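PDB 4OM8: 5-formyl-3-hydroxy-2-methylpyridine 4-carboxylate 5-dehydrogenase from Mesorhizobium japonicum MAFF 303099, which oxidises 5-formyl-3-hydroxy-2-methylpyridine-4-carboxylate with NAD(+) in vitamin B6 breakdown and can also reduce it with NADH to 4-pyridoxic acid. Local coordinates for residues Gly16-Leu21 and Gly65-Thr70; Glu49-Ala54 and Pro142-Met147; Ala80-Glu85 and Ala162-Leu167. All blocks are in the same frame, centred on the assembly; numbering follows the deposited sequence.

Interaction 1 (Gly16-Leu21 and Gly65-Thr70)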
ATOM      1  N   GLY A  16      14.995 -14.316 -11.618  1.00 13.10           N
ATOM      2  CA  GLY A  16      15.034 -14.045 -10.191  1.00 11.40           C
ATOM      3  C   GLY A  16      14.474 -15.190  -9.366  1.00 11.67           C
ATOM      4  O   GLY A  16      14.951 -15.478  -8.261  1.00 10.04           O
ATOM      5  N   MET A  17      13.442 -15.837  -9.900  1.00 12.66           N
ATOM      6  CA  MET A  17      12.860 -17.011  -9.266  1.00  9.61           C
ATOM      7  C   MET A  17      13.903 -18.130  -9.150  1.00  9.95           C
ATOM      8  O   MET A  17      14.060 -18.760  -8.088  1.00 11.53           O
ATOM      9  CB  MET A  17      11.658 -17.495 -10.069  1.00 13.33           C
ATOM     10  CG  MET A  17      10.897 -18.605  -9.385  1.00 11.52           C
ATOM     11  SD  MET A  17       9.637 -19.338 -10.456  1.00 12.63           S
ATOM     12  CE  MET A  17       8.531 -17.943 -10.694  1.00 12.71           C
ATOM     13  N   ALA A  18      14.608 -18.371 -10.253  1.00 10.93           N
ATOM     14  CA  ALA A  18      15.637 -19.411 -10.280  1.00  9.66           C
ATOM     15  C   ALA A  18      16.746 -19.095  -9.283  1.00  9.86           C
ATOM     16  O   ALA A  18      17.144 -19.951  -8.481  1.00 10.84           O
ATOM     17  CB  ALA A  18      16.211 -19.559 -11.692  1.00 11.85           C
ATOM     18  N   ALA A  19      17.232 -17.865  -9.316  1.00 10.87           N
ATOM     19  CA  ALA A  19      18.291 -17.457  -8.398  1.00 11.20           C
ATOM     20  C   ALA A  19      17.856 -17.613  -6.937  1.00 11.14           C
ATOM     21  O   ALA A  19      18.617 -18.102  -6.104  1.00 11.59           O
ATOM     22  CB  ALA A  19      18.701 -16.027  -8.681  1.00 11.69           C
ATOM     23  N   ARG A  20      16.622 -17.213  -6.627  1.00  9.49           N
ATOM     24  CA  ARG A  20      16.180 -17.217  -5.240  1.00 10.07           C
ATOM     25  C   ARG A  20      16.010 -18.634  -4.732  1.00 10.90           C
ATOM     26  O   ARG A  20      16.330 -18.926  -3.579  1.00 10.91           O
ATOM     27  CB  ARG A  20      14.863 -16.451  -5.072  1.00 10.54           C
ATOM     28  CG  ARG A  20      14.369 -16.416  -3.627  1.00 10.36           C
ATOM     29  CD  ARG A  20      15.400 -15.740  -2.752  1.00 10.04           C
ATOM     30  NE  ARG A  20      15.065 -15.716  -1.329  1.00 10.90           N
ATOM     31  CZ  ARG A  20      15.377 -16.685  -0.473  1.00 11.24           C
ATOM     32  NH1 ARG A  20      16.005 -17.783  -0.896  1.00 11.52           N
ATOM     33  NH2 ARG A  20      15.065 -16.557   0.812  1.00 10.85           N
ATOM     34  N   LEU A  21      15.480 -19.511  -5.582  1.00 10.67           N
ATOM     35  CA  LEU A  21      15.328 -20.901  -5.194  1.00  9.62           C
ATOM     36  C   LEU A  21      16.685 -21.576  -5.002  1.00 10.43           C
ATOM     37  O   LEU A  21      16.877 -22.315  -4.038  1.00 12.95           O
ATOM     38  CB  LEU A  21      14.503 -21.654  -6.242  1.00 10.62           C
ATOM     39  CG  LEU A  21      13.028 -21.234  -6.270  1.00 10.52           C
ATOM     40  CD1 LEU A  21      12.337 -21.808  -7.509  1.00 10.42           C
ATOM     41  CD2 LEU A  21      12.307 -21.704  -5.008  1.00 13.41           C
ATOM     42  N   GLY A  65      22.028 -26.126  -4.641  1.00 20.01           N
ATOM     43  CA  GLY A  65      22.068 -24.672  -4.729  1.00 17.46           C
ATOM     44  C   GLY A  65      22.629 -24.090  -6.010  1.00 17.65           C
ATOM     45  O   GLY A  65      23.403 -23.136  -5.971  1.00 23.57           O
ATOM     46  N   THR A  66      22.232 -24.640  -7.153  1.00 14.60           N
ATOM     47  CA  THR A  66      22.713 -24.162  -8.440  1.00 16.62           C
ATOM     48  C   THR A  66      21.582 -23.845  -9.406  1.00 14.39           C
ATOM     49  O   THR A  66      20.452 -24.324  -9.250  1.00 14.99           O
ATOM     50  CB  THR A  66      23.623 -25.185  -9.124  1.00 17.70           C
ATOM     51  OG1 THR A  66      22.896 -26.403  -9.320  1.00 18.19           O
ATOM     52  CG2 THR A  66      24.877 -25.459  -8.282  1.00 22.46           C
ATOM     53  N   VAL A  67      21.905 -23.032 -10.410  1.00 14.42           N
ATOM     54  CA  VAL A  67      21.005 -22.734 -11.519  1.00 13.76           C
ATOM     55  C   VAL A  67      21.675 -23.111 -12.830  1.00 14.36           C
ATOM     56  O   VAL A  67      22.841 -22.771 -13.053  1.00 16.63           O
ATOM     57  CB  VAL A  67      20.632 -21.236 -11.585  1.00 12.69           C
ATOM     58  CG1 VAL A  67      19.719 -20.959 -12.785  1.00 13.44           C
ATOM     59  CG2 VAL A  67      19.977 -20.778 -10.306  1.00 13.97           C
ATOM     60  N   ARG A  68      20.940 -23.812 -13.693  1.00 11.00           N
ATOM     61  CA  ARG A  68      21.382 -24.104 -15.053  1.00 11.10           C
ATOM     62  C   ARG A  68      20.242 -23.871 -16.029  1.00 15.16           C
ATOM     63  O   ARG A  68      19.104 -24.236 -15.741  1.00 13.00           O
ATOM     64  CB  ARG A  68      21.880 -25.552 -15.164  1.00 12.74           C
ATOM     65  CG  ARG A  68      22.305 -25.954 -16.564  1.00 15.22           C
ATOM     66  CD  ARG A  68      22.996 -27.315 -16.571  1.00 16.77           C
ATOM     67  NE  ARG A  68      22.148 -28.444 -16.170  1.00 14.66           N
ATOM     68  CZ  ARG A  68      21.363 -29.111 -17.019  1.00 12.80           C
ATOM     69  NH1 ARG A  68      21.292 -28.734 -18.290  1.00 14.68           N
ATOM     70  NH2 ARG A  68      20.636 -30.138 -16.597  1.00 13.72           N
ATOM     71  N   PHE A  69      20.548 -23.258 -17.170  1.00 11.91           N
ATOM     72  CA  PHE A  69      19.583 -23.064 -18.245  1.00 14.46           C
ATOM     73  C   PHE A  69      19.804 -24.103 -19.342  1.00 13.75           C
ATOM     74  O   PHE A  69      20.943 -24.436 -19.682  1.00 14.86           O
ATOM     75  CB  PHE A  69      19.696 -21.659 -18.862  1.00 15.23           C
ATOM     76  CG  PHE A  69      19.343 -20.536 -17.923  1.00 14.91           C
ATOM     77  CD1 PHE A  69      18.583 -20.761 -16.791  1.00 17.87           C
ATOM     78  CD2 PHE A  69      19.763 -19.246 -18.196  1.00 20.70           C
ATOM     79  CE1 PHE A  69      18.258 -19.730 -15.940  1.00 22.77           C
ATOM     80  CE2 PHE A  69      19.443 -18.203 -17.342  1.00 24.86           C
ATOM     81  CZ  PHE A  69      18.693 -18.451 -16.211  1.00 20.52           C
ATOM     82  N   THR A  70      18.712 -24.578 -19.924  1.00 12.07           N
ATOM     83  CA  THR A  70      18.792 -25.556 -21.004  1.00 10.82           C
ATOM     84  C   THR A  70      17.715 -25.298 -22.060  1.00 13.51           C
ATOM     85  O   THR A  70      16.664 -24.701 -21.766  1.00 12.34           O
ATOM     86  CB  THR A  70      18.670 -27.004 -20.465  1.00 12.25           C
ATOM     87  OG1 THR A  70      18.846 -27.937 -21.541  1.00 13.15           O
ATOM     88  CG2 THR A  70      17.306 -27.239 -19.808  1.00 11.96           C
TER
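The helical segment Gly16-Leu21 passes over the strand segment Gly65-Thr70 with Ala18 CA only 6.4 Å from Val67 CA, the nearest pair of alpha carbons between the two. Such a close approach suits the residues that meet, because alanine puts no more than a methyl group between the helix backbone and the strand. Val67 does nearly all the work on the strand side, with both of its methyls used and its CB directed at the helix. CG1 lies anti to the backbone N (chi1 178°), which brings it to 3.9 Å from Ala18 CB in a plain methyl-to-methyl contact. That same rotation sets CG2 beside the backbone N, where it comes up against the helix main chain, 3.5 Å from Ala18 O and 4.1 Å from Ala19 N. One branch of the valine therefore meets a side chain while the other lies against a peptide group of the helix. The contact between the two segments is apolar packing, modest in extent, with 114 Å² buried in total. Neighbouring groups close in around it: Ala18 also touches Ile7 of strand 4-8, and Ala19, its CB turned from Val67, packs on Leu45 and Glu49 of helix 35-54, which runs alongside. Helix 14-23, which follows the glycine-rich turn of the Rossmann nucleotide-binding fold, thus spans several strands, with Leu21 resting on Ile5, Ile7 and Val28 while Ala18 reaches strand 66-70. That strand is outermost in the sheet of this chain, and its backbone is hydrogen-bonded to strand 27-31.

Interaction 2 (Glu49-Ala54 and Pro142-Met147)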
ATOM      1  N   GLU A  49      21.632 -12.378  -8.569  1.00 14.42           N
ATOM      2  CA  GLU A  49      22.528 -12.925  -7.550  1.00 13.48           C
ATOM      3  C   GLU A  49      23.126 -11.833  -6.654  1.00 12.93           C
ATOM      4  O   GLU A  49      23.217 -11.996  -5.437  1.00 16.15           O
ATOM      5  CB  GLU A  49      23.661 -13.731  -8.200  1.00 18.12           C
ATOM      6  CG  GLU A  49      23.180 -14.916  -9.032  1.00 18.70           C
ATOM      7  CD  GLU A  49      22.687 -16.079  -8.193  1.00 24.64           C
ATOM      8  OE1 GLU A  49      22.771 -16.004  -6.948  1.00 35.71           O
ATOM      9  OE2 GLU A  49      22.238 -17.085  -8.788  1.00 30.36           O
ATOM     10  N   THR A  50      23.507 -10.721  -7.270  1.00 14.38           N
ATOM     11  CA  THR A  50      24.028  -9.570  -6.536  1.00 15.29           C
ATOM     12  C   THR A  50      22.957  -8.967  -5.614  1.00 13.80           C
ATOM     13  O   THR A  50      23.244  -8.573  -4.477  1.00 14.05           O
ATOM     14  CB  THR A  50      24.555  -8.513  -7.517  1.00 20.24           C
ATOM     15  OG1 THR A  50      25.546  -9.115  -8.364  1.00 21.54           O
ATOM     16  CG2 THR A  50      25.181  -7.342  -6.768  1.00 21.52           C
ATOM     17  N   VAL A  51      21.715  -8.922  -6.096  1.00 13.22           N
ATOM     18  CA  VAL A  51      20.603  -8.405  -5.300  1.00 11.42           C
ATOM     19  C   VAL A  51      20.387  -9.304  -4.087  1.00 12.08           C
ATOM     20  O   VAL A  51      20.165  -8.828  -2.981  1.00 13.93           O
ATOM     21  CB  VAL A  51      19.329  -8.295  -6.147  1.00 12.84           C
ATOM     22  CG1 VAL A  51      18.093  -8.136  -5.255  1.00 15.99           C
ATOM     23  CG2 VAL A  51      19.456  -7.139  -7.121  1.00 14.15           C
ATOM     24  N   LEU A  52      20.492 -10.617  -4.284  1.00 12.13           N
ATOM     25  CA  LEU A  52      20.337 -11.529  -3.162  1.00 11.44           C
ATOM     26  C   LEU A  52      21.434 -11.293  -2.118  1.00 10.88           C
ATOM     27  O   LEU A  52      21.183 -11.365  -0.921  1.00 11.64           O
ATOM     28  CB  LEU A  52      20.361 -12.977  -3.645  1.00 10.71           C
ATOM     29  CG  LEU A  52      19.173 -13.394  -4.512  1.00 14.56           C
ATOM     30  CD1 LEU A  52      19.332 -14.851  -4.911  1.00 14.19           C
ATOM     31  CD2 LEU A  52      17.889 -13.222  -3.750  1.00 14.00           C
ATOM     32  N   ASP A  53      22.646 -10.996  -2.586  1.00 12.44           N
ATOM     33  CA  ASP A  53      23.731 -10.643  -1.669  1.00 14.04           C
ATOM     34  C   ASP A  53      23.371  -9.391  -0.874  1.00 13.89           C
ATOM     35  O   ASP A  53      23.550  -9.339   0.343  1.00 16.27           O
ATOM     36  CB  ASP A  53      25.039 -10.403  -2.424  1.00 16.26           C
ATOM     37  CG  ASP A  53      25.600 -11.659  -3.066  1.00 19.74           C
ATOM     38  OD1 ASP A  53      25.207 -12.777  -2.670  1.00 16.65           O
ATOM     39  OD2 ASP A  53      26.462 -11.513  -3.963  1.00 20.17           O
ATOM     40  N   ALA A  54      22.868  -8.387  -1.583  1.00 13.86           N
ATOM     41  CA  ALA A  54      22.511  -7.111  -0.979  1.00 14.51           C
ATOM     42  C   ALA A  54      21.372  -7.280   0.018  1.00 17.86           C
ATOM     43  O   ALA A  54      21.248  -6.500   0.957  1.00 16.40           O
ATOM     44  CB  ALA A  54      22.138  -6.111  -2.055  1.00 15.30           C
ATOM     45  N   PRO A 142      10.682 -11.384  -8.453  1.00 10.97           N
ATOM     46  CA  PRO A 142      10.498 -12.597  -7.644  1.00  9.56           C
ATOM     47  C   PRO A 142      11.625 -12.878  -6.647  1.00  8.88           C
ATOM     48  O   PRO A 142      11.399 -13.625  -5.697  1.00 12.59           O
ATOM     49  CB  PRO A 142      10.410 -13.700  -8.704  1.00  9.33           C
ATOM     50  CG  PRO A 142      11.180 -13.148  -9.862  1.00 11.80           C
ATOM     51  CD  PRO A 142      10.870 -11.683  -9.883  1.00 11.59           C
ATOM     52  N   HIS A 143      12.803 -12.308  -6.860  1.00 10.50           N
ATOM     53  CA  HIS A 143      13.900 -12.496  -5.921  1.00 12.20           C
ATOM     54  C   HIS A 143      13.884 -11.422  -4.835  1.00 11.90           C
ATOM     55  O   HIS A 143      14.669 -11.480  -3.890  1.00 12.41           O
ATOM     56  CB  HIS A 143      15.248 -12.505  -6.655  1.00 11.80           C
ATOM     57  CG  HIS A 143      15.462 -11.333  -7.558  1.00 14.16           C
ATOM     58  ND1 HIS A 143      14.593 -10.999  -8.575  1.00 13.68           N
ATOM     59  CD2 HIS A 143      16.475 -10.433  -7.623  1.00 14.89           C
ATOM     60  CE1 HIS A 143      15.046  -9.932  -9.208  1.00 14.21           C
ATOM     61  NE2 HIS A 143      16.188  -9.570  -8.652  1.00 13.96           N
ATOM     62  N   ILE A 144      12.959 -10.470  -4.947  1.00 11.13           N
ATOM     63  CA  ILE A 144      12.898  -9.349  -4.009  1.00 10.70           C
ATOM     64  C   ILE A 144      11.617  -9.348  -3.161  1.00 11.36           C
ATOM     65  O   ILE A 144      11.685  -9.189  -1.945  1.00 11.27           O
ATOM     66  CB  ILE A 144      13.029  -8.005  -4.749  1.00 11.01           C
ATOM     67  CG1 ILE A 144      14.407  -7.912  -5.421  1.00 12.32           C
ATOM     68  CG2 ILE A 144      12.850  -6.833  -3.788  1.00 16.00           C
ATOM     69  CD1 ILE A 144      14.647  -6.600  -6.171  1.00 13.83           C
ATOM     70  N   ILE A 145      10.456  -9.534  -3.784  1.00 12.13           N
ATOM     71  CA  ILE A 145       9.221  -9.629  -2.999  1.00 11.17           C
ATOM     72  C   ILE A 145       9.215 -10.971  -2.259  1.00  9.66           C
ATOM     73  O   ILE A 145       9.255 -12.017  -2.906  1.00 10.65           O
ATOM     74  CB  ILE A 145       7.948  -9.533  -3.870  1.00 11.67           C
ATOM     75  CG1 ILE A 145       8.069  -8.432  -4.932  1.00 14.08           C
ATOM     76  CG2 ILE A 145       6.683  -9.375  -2.973  1.00 12.24           C
ATOM     77  CD1 ILE A 145       8.352  -7.059  -4.362  1.00 14.57           C
ATOM     78  N   PRO A 146       9.159 -10.955  -0.914  1.00  8.46           N
ATOM     79  CA  PRO A 146       9.369 -12.213  -0.179  1.00  9.72           C
ATOM     80  C   PRO A 146       8.125 -13.073   0.027  1.00 10.37           C
ATOM     81  O   PRO A 146       8.207 -14.165   0.598  1.00 12.76           O
ATOM     82  CB  PRO A 146       9.907 -11.735   1.168  1.00 10.99           C
ATOM     83  CG  PRO A 146       9.216 -10.410   1.375  1.00  9.87           C
ATOM     84  CD  PRO A 146       9.117  -9.783  -0.017  1.00 10.68           C
ATOM     85  N   MET A 147       6.989 -12.577  -0.439  1.00 10.26           N
ATOM     86  CA  MET A 147       5.707 -13.223  -0.213  1.00 10.75           C
ATOM     87  C   MET A 147       5.251 -13.974  -1.450  1.00 10.90           C
ATOM     88  O   MET A 147       5.303 -13.442  -2.560  1.00  9.98           O
ATOM     89  CB  MET A 147       4.680 -12.160   0.197  1.00 11.63           C
ATOM     90  CG  MET A 147       3.278 -12.682   0.533  1.00 10.75           C
ATOM     91  SD  MET A 147       2.228 -13.028  -0.896  1.00 11.14           S
ATOM     92  CE  MET A 147       2.191 -11.463  -1.773  1.00 11.41           C
TER
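Val51 and Leu52, near the end of helix 35-54, pack against His143 and Ile144 in an apolar helix-to-loop contact within the NAD-binding domain; the loop joins strand 133-137 to strand 147-151. The nearest alpha carbons, Leu52 CA and His143 CA, are 7.1 Å apart, and 175 Å² is buried in total. Val51 points at the loop. Its CG1 stands anti to the backbone N (chi1 164°) and rests against two adjoining groups, 3.7 Å from His143 CD2 and also 3.7 Å from Ile144 CG1. The valine meets the imidazole obliquely at its CD2 corner, and its side chain runs at about a right angle to both of its partners. Within the loop, Ile144 CG1 sits 3.9 Å above one face of the His143 ring, offset toward the rim, so that imidazole and isoleucine present a joint surface to the valine. Next along the helix, Leu52 reaches the loop through CD2, which lies 3.7 Å from His143 O and 4.0 Å from His143 CB. The histidine CG occupies the crowded position between backbone N and carbonyl carbon (chi1 52°), a rotation that carries the ring toward Val51 and leaves CB for the leucine. Helix 284-305 borders the contact, with Val299 on Val51, Leu298 on Ile144, and Arg302 NH1 hydrogen-bonded to Ile144 O. Ile144 also packs on Tyr222 of the second subunit, which brings the loop into the dimer interface. The loop follows the strand that ends in His137, probably important for catalysis, and Pro142 touches the NAD-binding residue Met13. This loop carries the chain from the parallel Rossmann strands to the antiparallel strand 147-151, with the His143 side chain about 11 Å from the bound NAD.

Interaction 3 (Ala80-Glu85 and Ala162-Leu167); sequences ADLVIE and ATIRDL
Leu82 forks over helix 158-170, its two methyls each meeting a different residue one helical turn apart. CD1 lies 3.9 Å from Ile164 CD1, and CD2 lies 3.7 Å from Leu167 CD2, so all contacts across the pair of segments are made by terminal methyl groups. Leu82 CA and Ile164 CA are 9.1 Å apart, a usual spacing for a helix on a sheet, and the side chains span it. With CG anti to the backbone N (chi1 166°), Leu82 extends outward from the sheet to cover that distance. Leu167 has the same extended first torsion (chi1 173°) and reaches back from the helix, its CB likewise directed at the strand. Ile164 begins differently: its CB does not aim at the strand, and it is the far end of the chain, CD1, that swings in to touch. The side chains cross obliquely, and the buried surface is small, 95 Å² counted over both sides. All three residues are buried in the core between helix 158-170 and the sheet. Leu82 further touches Ile5, Ile110 and Ala112, and Ile2 lies against both Leu82 and Ile164. At the other end of strand 82-85, Glu85 forms a salt bridge with Lys94, an NAD-binding residue, while the helix contact stays near the strand's start. Ile164 continues onto Ile110, Val134 and Met136, so helix 158-170 lies across strands 82-85, 110-113 and 133-137, with strand 82-85 itself hydrogen-bonded between strands 4-8 and 110-113.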
ATOM      1  N   ALA A  80      12.686 -34.034 -11.714  1.00 11.53           N
ATOM      2  CA  ALA A  80      12.148 -32.901 -10.957  1.00 11.80           C
ATOM      3  C   ALA A  80      11.188 -33.370  -9.870  1.00 12.82           C
ATOM      4  O   ALA A  80      10.367 -34.279 -10.095  1.00 13.18           O
ATOM      5  CB  ALA A  80      11.451 -31.923 -11.885  1.00 12.06           C
ATOM      6  N   ASP A  81      11.300 -32.742  -8.701  1.00 10.24           N
ATOM      7  CA  ASP A  81      10.341 -32.925  -7.613  1.00 10.96           C
ATOM      8  C   ASP A  81       9.245 -31.880  -7.679  1.00  9.28           C
ATOM      9  O   ASP A  81       8.150 -32.083  -7.153  1.00 10.06           O
ATOM     10  CB  ASP A  81      11.042 -32.844  -6.264  1.00  9.26           C
ATOM     11  CG  ASP A  81      12.155 -33.851  -6.136  1.00 15.07           C
ATOM     12  OD1 ASP A  81      11.921 -35.035  -6.474  1.00 15.57           O
ATOM     13  OD2 ASP A  81      13.256 -33.462  -5.707  1.00 12.02           O
ATOM     14  N   LEU A  82       9.572 -30.749  -8.305  1.00 10.71           N
ATOM     15  CA  LEU A  82       8.656 -29.630  -8.481  1.00 10.35           C
ATOM     16  C   LEU A  82       8.948 -29.025  -9.834  1.00 10.53           C
ATOM     17  O   LEU A  82      10.113 -28.748 -10.139  1.00 10.48           O
ATOM     18  CB  LEU A  82       8.828 -28.586  -7.368  1.00  8.67           C
ATOM     19  CG  LEU A  82       8.176 -27.213  -7.580  1.00 10.19           C
ATOM     20  CD1 LEU A  82       6.662 -27.326  -7.564  1.00  8.92           C
ATOM     21  CD2 LEU A  82       8.644 -26.208  -6.520  1.00 12.01           C
ATOM     22  N   VAL A  83       7.911 -28.876 -10.657  1.00  9.01           N
ATOM     23  CA  VAL A  83       8.016 -28.098 -11.885  1.00  7.40           C
ATOM     24  C   VAL A  83       7.177 -26.854 -11.700  1.00 10.10           C
ATOM     25  O   VAL A  83       5.989 -26.945 -11.398  1.00 10.03           O
ATOM     26  CB  VAL A  83       7.530 -28.863 -13.126  1.00 10.10           C
ATOM     27  CG1 VAL A  83       7.648 -27.982 -14.380  1.00 10.63           C
ATOM     28  CG2 VAL A  83       8.295 -30.178 -13.293  1.00 12.57           C
ATOM     29  N   ILE A  84       7.798 -25.695 -11.863  1.00  9.12           N
ATOM     30  CA  ILE A  84       7.081 -24.432 -11.809  1.00  7.00           C
ATOM     31  C   ILE A  84       6.850 -23.976 -13.238  1.00  9.72           C
ATOM     32  O   ILE A  84       7.801 -23.629 -13.953  1.00 11.61           O
ATOM     33  CB  ILE A  84       7.854 -23.361 -11.024  1.00  8.56           C
ATOM     34  CG1 ILE A  84       8.092 -23.830  -9.584  1.00 10.65           C
ATOM     35  CG2 ILE A  84       7.094 -22.029 -11.042  1.00 11.42           C
ATOM     36  CD1 ILE A  84       8.992 -22.908  -8.806  1.00  9.59           C
ATOM     37  N   GLU A  85       5.594 -24.022 -13.662  1.00  8.76           N
ATOM     38  CA  GLU A  85       5.224 -23.534 -14.980  1.00  8.92           C
ATOM     39  C   GLU A  85       5.069 -22.021 -14.908  1.00  8.85           C
ATOM     40  O   GLU A  85       4.331 -21.486 -14.052  1.00  9.99           O
ATOM     41  CB  GLU A  85       3.936 -24.204 -15.466  1.00  8.72           C
ATOM     42  CG  GLU A  85       3.341 -23.544 -16.701  1.00 10.75           C
ATOM     43  CD  GLU A  85       2.403 -22.421 -16.338  1.00 11.13           C
ATOM     44  OE1 GLU A  85       1.436 -22.686 -15.596  1.00  9.97           O
ATOM     45  OE2 GLU A  85       2.627 -21.280 -16.785  1.00 11.20           O
ATOM     46  N   ALA A 162       0.347 -27.915   1.612  1.00 13.10           N
ATOM     47  CA  ALA A 162       1.237 -27.889   2.767  1.00 13.33           C
ATOM     48  C   ALA A 162       2.704 -28.042   2.355  1.00 12.02           C
ATOM     49  O   ALA A 162       3.564 -27.363   2.890  1.00 14.02           O
ATOM     50  CB  ALA A 162       0.851 -28.965   3.753  1.00 14.79           C
ATOM     51  N   THR A 163       2.974 -28.908   1.386  1.00 12.16           N
ATOM     52  CA  THR A 163       4.354 -29.146   0.957  1.00 11.85           C
ATOM     53  C   THR A 163       4.981 -27.896   0.334  1.00 13.22           C
ATOM     54  O   THR A 163       6.134 -27.576   0.605  1.00 11.75           O
ATOM     55  CB  THR A 163       4.432 -30.311  -0.043  1.00 14.28           C
ATOM     56  OG1 THR A 163       3.997 -31.520   0.600  1.00 13.98           O
ATOM     57  CG2 THR A 163       5.871 -30.502  -0.543  1.00 12.30           C
ATOM     58  N   ILE A 164       4.222 -27.186  -0.499  1.00 12.02           N
ATOM     59  CA  ILE A 164       4.739 -25.958  -1.103  1.00 11.14           C
ATOM     60  C   ILE A 164       4.843 -24.830  -0.063  1.00 10.62           C
ATOM     61  O   ILE A 164       5.823 -24.083  -0.055  1.00 10.05           O
ATOM     62  CB  ILE A 164       3.865 -25.542  -2.304  1.00 10.56           C
ATOM     63  CG1 ILE A 164       3.983 -26.596  -3.409  1.00 14.27           C
ATOM     64  CG2 ILE A 164       4.236 -24.152  -2.817  1.00 13.42           C
ATOM     65  CD1 ILE A 164       5.410 -26.834  -3.901  1.00 13.76           C
ATOM     66  N   ARG A 165       3.858 -24.711   0.829  1.00 12.58           N
ATOM     67  CA  ARG A 165       3.963 -23.765   1.950  1.00 10.61           C
ATOM     68  C   ARG A 165       5.254 -24.006   2.711  1.00 12.21           C
ATOM     69  O   ARG A 165       5.995 -23.081   3.005  1.00 10.98           O
ATOM     70  CB  ARG A 165       2.772 -23.898   2.903  1.00 13.56           C
ATOM     71  CG  ARG A 165       2.937 -23.131   4.214  1.00 13.45           C
ATOM     72  CD  ARG A 165       1.702 -23.241   5.099  1.00 15.57           C
ATOM     73  NE  ARG A 165       1.889 -22.539   6.372  1.00 18.66           N
ATOM     74  CZ  ARG A 165       2.435 -23.084   7.459  1.00 19.93           C
ATOM     75  NH1 ARG A 165       2.838 -24.351   7.451  1.00 19.77           N
ATOM     76  NH2 ARG A 165       2.562 -22.366   8.570  1.00 23.72           N
ATOM     77  N   ASP A 166       5.520 -25.276   2.999  1.00 11.61           N
ATOM     78  CA  ASP A 166       6.700 -25.673   3.764  1.00 12.47           C
ATOM     79  C   ASP A 166       8.002 -25.371   3.027  1.00 12.11           C
ATOM     80  O   ASP A 166       8.962 -24.891   3.622  1.00 12.53           O
ATOM     81  CB  ASP A 166       6.620 -27.168   4.093  1.00 11.38           C
ATOM     82  CG  ASP A 166       7.722 -27.613   5.010  1.00 14.07           C
ATOM     83  OD1 ASP A 166       7.838 -27.037   6.109  1.00 14.62           O
ATOM     84  OD2 ASP A 166       8.467 -28.537   4.620  1.00 16.27           O
ATOM     85  N   LEU A 167       8.026 -25.641   1.723  1.00 11.95           N
ATOM     86  CA  LEU A 167       9.205 -25.342   0.912  1.00 11.87           C
ATOM     87  C   LEU A 167       9.550 -23.857   0.981  1.00 12.52           C
ATOM     88  O   LEU A 167      10.698 -23.469   1.178  1.00 11.25           O
ATOM     89  CB  LEU A 167       8.965 -25.760  -0.545  1.00 11.65           C
ATOM     90  CG  LEU A 167      10.061 -25.355  -1.532  1.00 13.33           C
ATOM     91  CD1 LEU A 167      11.368 -26.115  -1.234  0.93 13.81           C
ATOM     92  CD2 LEU A 167       9.621 -25.548  -2.985  1.00 16.22           C
TER

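All three interactions belong to the NAD-binding domain. The centres of interactions 1 and 2 are about 12 Å apart. Those of interactions 1 and 3 are about 14 Å apart, and those of interactions 2 and 3 about 19 Å. Along the chain interaction 2 alternates with each of the others, whereas interaction 1 closes before interaction 3 opens. Interactions 1 and 3 pack different helices on the same sheet and meet where Met17 SD approaches Ile84 CG2 at 3.7 Å. Helix 14-23 touches both partners of interaction 2: Gly16 O lies 3.4 Å from His143 CB, and Arg20 CD 3.7 Å from Leu52 CD2. Together they tie early and late parts of the domain into one body, set back from the NAD.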